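Local atomic coordinates of catechol 2,3-dioxygenase (Pseudomonas sp. KL28, PDB entry 3HPY), a protein that probably catalyses, as a homotetramer, the iron-dependent extradiol cleavage of catechols by molecular oxygen, opening the ring to a hydroxymuconic semialdehyde. Residues 26-36 against 45-56. Sequence-based numbering, arbitrary orientation.
Sequences YRNVLGLVETG and FKCWDERDHSCY
Phe-45 reaches from its strand across the hairpin partner 33-37 to Tyr-26 and Arg-27 of helix 19-29, and shows how one aromatic side chain can join a helix to a sheet edge. Its CB and CG rest on CB and CD2 of Leu-32, with Phe-45 CB 3.7 Å from Leu-32 CD2. Farther out, Phe-45 CD2 passes the backbone of Glu-34, 3.6 Å from Glu-34 CA, and CE2 meets CB and CG of Arg-27 at the ring edge. At the tip, CZ points to the helix, where Tyr-26 CB stands over one ring face in a CH-pi contact, 14° off the normal. CG of Phe-45 lies anti to the carbonyl carbon (chi1 -65°), which swings the ring past the backbone of Glu-34, its partner in a non-hydrogen-bonded antiparallel pair, toward the helix.

Next to it, Val-33 and Lys-46 form a hydrogen-bonded pair: Val-33 N and Lys-46 O are 2.8 Å apart, and Lys-46 N bonds back to Val-33 O. On the other side of its strand, Phe-45 O accepts from both Cys-55 N and Tyr-56 N, a classic beta bulge. Beyond Leu-32, whose CD2 also touches Tyr-56 CB, the tyrosines Tyr-26 and Tyr-56 meet with ring planes 46° apart. Tyr-56 CE2 sits over a face of the Tyr-26 ring, and Tyr-56 OH donates to Tyr-26 OH at 2.7 Å.

Tyr-26 OH also hydrogen-bonds Asp-260 OD2, and Tyr-56 packs on strand 213-220, which carries the iron ligand His-216. Two hydrogen bonds, Tyr-56 to Tyr-26 to Asp-260, thus link the first VOC module to the iron-bearing part, and the carboxylate probably polarises both phenols.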
loop_
_atom_site.group_PDB
_atom_site.type_symbol
_atom_site.label_atom_id
_atom_site.label_comp_id
_atom_site.label_asym_id
_atom_site.label_seq_id
_atom_site.Cartn_x
_atom_site.Cartn_y
_atom_site.Cartn_z
ATOM N N TYR C 26 -17.015 11.754 16.204
ATOM C CA TYR C 26 -16.510 12.456 15.034
ATOM C C TYR C 26 -15.180 13.161 15.235
ATOM O O TYR C 26 -14.507 13.499 14.268
ATOM C CB TYR C 26 -17.554 13.459 14.529
ATOM C CG TYR C 26 -18.682 12.808 13.763
ATOM C CD1 TYR C 26 -18.449 12.204 12.523
ATOM C CD2 TYR C 26 -19.972 12.762 14.284
ATOM C CE1 TYR C 26 -19.474 11.569 11.823
ATOM C CE2 TYR C 26 -21.012 12.128 13.589
ATOM C CZ TYR C 26 -20.751 11.536 12.360
ATOM O OH TYR C 26 -21.764 10.923 11.654
ATOM N N ARG C 27 -14.782 13.378 16.478
ATOM C CA ARG C 27 -13.522 14.064 16.705
ATOM C C ARG C 27 -12.366 13.123 17.041
ATOM O O ARG C 27 -11.260 13.275 16.517
ATOM C CB ARG C 27 -13.676 15.101 17.819
ATOM C CG ARG C 27 -12.804 16.319 17.602
ATOM C CD ARG C 27 -12.099 16.760 18.864
ATOM N NE ARG C 27 -13.025 17.259 19.875
ATOM C CZ ARG C 27 -12.641 17.892 20.976
ATOM N NH1 ARG C 27 -11.350 18.101 21.201
ATOM N NH2 ARG C 27 -13.544 18.320 21.851
ATOM N N ASN C 28 -12.637 12.147 17.903
ATOM C CA ASN C 28 -11.624 11.200 18.348
ATOM C C ASN C 28 -11.587 9.891 17.569
ATOM O O ASN C 28 -10.572 9.193 17.566
ATOM C CB ASN C 28 -11.831 10.920 19.833
ATOM C CG ASN C 28 -11.705 12.169 20.671
ATOM O OD1 ASN C 28 -12.308 12.280 21.735
ATOM N ND2 ASN C 28 -10.908 13.122 20.193
ATOM N N VAL C 29 -12.692 9.552 16.917
ATOM C CA VAL C 29 -12.752 8.333 16.128
ATOM C C VAL C 29 -12.581 8.628 14.642
ATOM O O VAL C 29 -11.629 8.160 14.026
ATOM C CB VAL C 29 -14.081 7.589 16.315
ATOM C CG1 VAL C 29 -14.085 6.323 15.456
ATOM C CG2 VAL C 29 -14.282 7.247 17.783
ATOM N N LEU C 30 -13.504 9.393 14.058
ATOM C CA LEU C 30 -13.394 9.710 12.634
ATOM C C LEU C 30 -12.234 10.664 12.393
ATOM O O LEU C 30 -11.739 10.775 11.280
ATOM C CB LEU C 30 -14.689 10.333 12.100
ATOM C CG LEU C 30 -14.698 10.582 10.584
ATOM C CD1 LEU C 30 -14.392 9.289 9.846
ATOM C CD2 LEU C 30 -16.050 11.133 10.159
ATOM N N GLY C 31 -11.808 11.364 13.438
ATOM C CA GLY C 31 -10.689 12.276 13.289
ATOM C C GLY C 31 -10.964 13.618 12.637
ATOM O O GLY C 31 -10.073 14.181 11.996
ATOM N N LEU C 32 -12.185 14.128 12.768
ATOM C CA LEU C 32 -12.503 15.447 12.225
ATOM C C LEU C 32 -12.016 16.487 13.224
ATOM O O LEU C 32 -11.923 16.213 14.428
ATOM C CB LEU C 32 -14.012 15.625 12.037
ATOM C CG LEU C 32 -14.640 15.165 10.717
ATOM C CD1 LEU C 32 -14.048 13.858 10.273
ATOM C CD2 LEU C 32 -16.138 15.059 10.878
ATOM N N VAL C 33 -11.718 17.679 12.717
ATOM C CA VAL C 33 -11.247 18.797 13.524
ATOM C C VAL C 33 -12.442 19.687 13.900
ATOM O O VAL C 33 -13.099 20.238 13.025
ATOM C CB VAL C 33 -10.202 19.626 12.720
ATOM C CG1 VAL C 33 -9.721 20.816 13.531
ATOM C CG2 VAL C 33 -9.018 18.727 12.336
ATOM N N GLU C 34 -12.727 19.808 15.198
ATOM C CA GLU C 34 -13.847 20.632 15.671
ATOM C C GLU C 34 -13.492 22.070 15.382
ATOM O O GLU C 34 -12.359 22.476 15.596
ATOM C CB GLU C 34 -14.055 20.461 17.173
ATOM C CG GLU C 34 -15.262 21.227 17.688
ATOM C CD GLU C 34 -15.565 20.941 19.144
ATOM O OE1 GLU C 34 -15.549 19.754 19.534
ATOM O OE2 GLU C 34 -15.836 21.907 19.891
ATOM N N THR C 35 -14.436 22.876 14.943
ATOM C CA THR C 35 -14.005 24.208 14.605
ATOM C C THR C 35 -14.816 25.366 15.176
ATOM O O THR C 35 -14.470 26.539 14.996
ATOM C CB THR C 35 -13.897 24.275 13.084
ATOM O OG1 THR C 35 -13.596 25.609 12.675
ATOM C CG2 THR C 35 -15.181 23.782 12.450
ATOM N N GLY C 36 -15.872 25.018 15.896
ATOM C CA GLY C 36 -16.721 26.013 16.509
ATOM C C GLY C 36 -18.048 25.428 16.943
ATOM O O GLY C 36 -18.487 24.396 16.435
ATOM N N PHE C 45 -17.306 20.792 12.319
ATOM C CA PHE C 45 -16.108 19.991 12.083
ATOM C C PHE C 45 -15.642 20.164 10.646
ATOM O O PHE C 45 -16.395 20.630 9.791
ATOM C CB PHE C 45 -16.394 18.501 12.278
ATOM C CG PHE C 45 -16.767 18.113 13.677
ATOM C CD1 PHE C 45 -18.104 18.031 14.061
ATOM C CD2 PHE C 45 -15.783 17.752 14.592
ATOM C CE1 PHE C 45 -18.452 17.584 15.332
ATOM C CE2 PHE C 45 -16.121 17.306 15.864
ATOM C CZ PHE C 45 -17.458 17.221 16.234
ATOM N N LYS C 46 -14.398 19.766 10.392
ATOM C CA LYS C 46 -13.807 19.806 9.056
ATOM C C LYS C 46 -12.702 18.748 8.986
ATOM O O LYS C 46 -12.211 18.285 10.020
ATOM C CB LYS C 46 -13.208 21.181 8.761
ATOM C CG LYS C 46 -11.905 21.470 9.506
ATOM C CD LYS C 46 -11.356 22.822 9.098
ATOM C CE LYS C 46 -10.621 22.738 7.762
ATOM N NZ LYS C 46 -9.282 22.085 7.954
ATOM N N CYS C 47 -12.325 18.347 7.778
ATOM C CA CYS C 47 -11.253 17.370 7.626
ATOM C C CYS C 47 -9.969 18.164 7.822
ATOM O O CYS C 47 -9.896 19.324 7.411
ATOM C CB CYS C 47 -11.310 16.738 6.237
ATOM S SG CYS C 47 -12.785 15.707 5.977
ATOM N N TRP C 48 -8.966 17.560 8.456
ATOM C CA TRP C 48 -7.724 18.277 8.709
ATOM C C TRP C 48 -7.100 18.897 7.469
ATOM O O TRP C 48 -6.483 19.958 7.562
ATOM C CB TRP C 48 -6.688 17.375 9.390
ATOM C CG TRP C 48 -6.104 16.314 8.491
ATOM C CD1 TRP C 48 -6.580 15.044 8.295
ATOM C CD2 TRP C 48 -4.948 16.447 7.645
ATOM N NE1 TRP C 48 -5.790 14.380 7.376
ATOM C CE2 TRP C 48 -4.785 15.218 6.960
ATOM C CE3 TRP C 48 -4.042 17.486 7.394
ATOM C CZ2 TRP C 48 -3.744 14.999 6.044
ATOM C CZ3 TRP C 48 -2.993 17.264 6.473
ATOM C CH2 TRP C 48 -2.863 16.033 5.814
ATOM N N ASP C 49 -7.270 18.257 6.311
ATOM C CA ASP C 49 -6.656 18.762 5.078
ATOM C C ASP C 49 -7.449 19.810 4.288
ATOM O O ASP C 49 -6.900 20.422 3.377
ATOM C CB ASP C 49 -6.288 17.592 4.148
ATOM C CG ASP C 49 -4.947 17.797 3.445
ATOM O OD1 ASP C 49 -4.285 18.827 3.692
ATOM O OD2 ASP C 49 -4.539 16.925 2.645
ATOM N N GLU C 50 -8.721 20.025 4.618
ATOM C CA GLU C 50 -9.506 21.032 3.893
ATOM C C GLU C 50 -9.045 22.378 4.400
ATOM O O GLU C 50 -8.319 22.437 5.384
ATOM C CB GLU C 50 -11.002 20.883 4.169
ATOM C CG GLU C 50 -11.545 19.515 3.842
ATOM C CD GLU C 50 -12.992 19.338 4.272
ATOM O OE1 GLU C 50 -13.321 19.703 5.427
ATOM O OE2 GLU C 50 -13.791 18.824 3.457
ATOM N N ARG C 51 -9.468 23.456 3.746
ATOM C CA ARG C 51 -9.054 24.783 4.184
ATOM C C ARG C 51 -10.185 25.612 4.786
ATOM O O ARG C 51 -9.936 26.514 5.590
ATOM C CB ARG C 51 -8.411 25.544 3.014
ATOM C CG ARG C 51 -7.275 24.764 2.372
ATOM C CD ARG C 51 -6.372 25.631 1.526
ATOM N NE ARG C 51 -5.369 24.810 0.855
ATOM C CZ ARG C 51 -4.436 25.285 0.039
ATOM N NH1 ARG C 51 -4.368 26.585 -0.213
ATOM N NH2 ARG C 51 -3.574 24.454 -0.525
ATOM N N ASP C 52 -11.420 25.287 4.418
ATOM C CA ASP C 52 -12.582 26.021 4.912
ATOM C C ASP C 52 -13.032 25.618 6.316
ATOM O O ASP C 52 -12.840 24.478 6.744
ATOM C CB ASP C 52 -13.731 25.904 3.905
ATOM C CG ASP C 52 -13.512 26.778 2.668
ATOM O OD1 ASP C 52 -12.567 27.603 2.683
ATOM O OD2 ASP C 52 -14.283 26.653 1.693
ATOM N N HIS C 53 -13.630 26.574 7.027
ATOM C CA HIS C 53 -14.082 26.390 8.408
ATOM C C HIS C 53 -14.767 25.080 8.791
ATOM O O HIS C 53 -14.456 24.496 9.834
ATOM C CB HIS C 53 -14.993 27.554 8.809
ATOM C CG HIS C 53 -15.477 27.486 10.225
ATOM N ND1 HIS C 53 -16.659 26.872 10.583
ATOM C CD2 HIS C 53 -14.949 27.979 11.370
ATOM C CE1 HIS C 53 -16.841 26.995 11.884
ATOM N NE2 HIS C 53 -15.817 27.663 12.387
ATOM N N SER C 54 -15.690 24.618 7.961
ATOM C CA SER C 54 -16.424 23.400 8.272
ATOM C C SER C 54 -16.934 22.684 7.031
ATOM O O SER C 54 -17.088 23.296 5.974
ATOM C CB SER C 54 -17.632 23.752 9.136
ATOM O OG SER C 54 -18.567 24.500 8.366
ATOM N N CYS C 55 -17.212 21.389 7.189
ATOM C CA CYS C 55 -17.749 20.533 6.131
ATOM C C CYS C 55 -18.748 19.540 6.761
ATOM O O CYS C 55 -19.515 18.875 6.067
ATOM C CB CYS C 55 -16.631 19.750 5.446
ATOM S SG CYS C 55 -16.023 18.332 6.405
ATOM N N TYR C 56 -18.733 19.453 8.087
ATOM C CA TYR C 56 -19.634 18.548 8.796
ATOM C C TYR C 56 -20.086 19.192 10.103
ATOM O O TYR C 56 -19.259 19.616 10.924
ATOM C CB TYR C 56 -18.930 17.226 9.106
ATOM C CG TYR C 56 -19.875 16.058 9.284
ATOM C CD1 TYR C 56 -20.408 15.393 8.181
ATOM C CD2 TYR C 56 -20.223 15.600 10.560
ATOM C CE1 TYR C 56 -21.257 14.294 8.337
ATOM C CE2 TYR C 56 -21.074 14.501 10.728
ATOM C CZ TYR C 56 -21.581 13.852 9.609
ATOM O OH TYR C 56 -22.384 12.744 9.764
HETATM O O HOH W 1 -9.811 15.060 9.176
#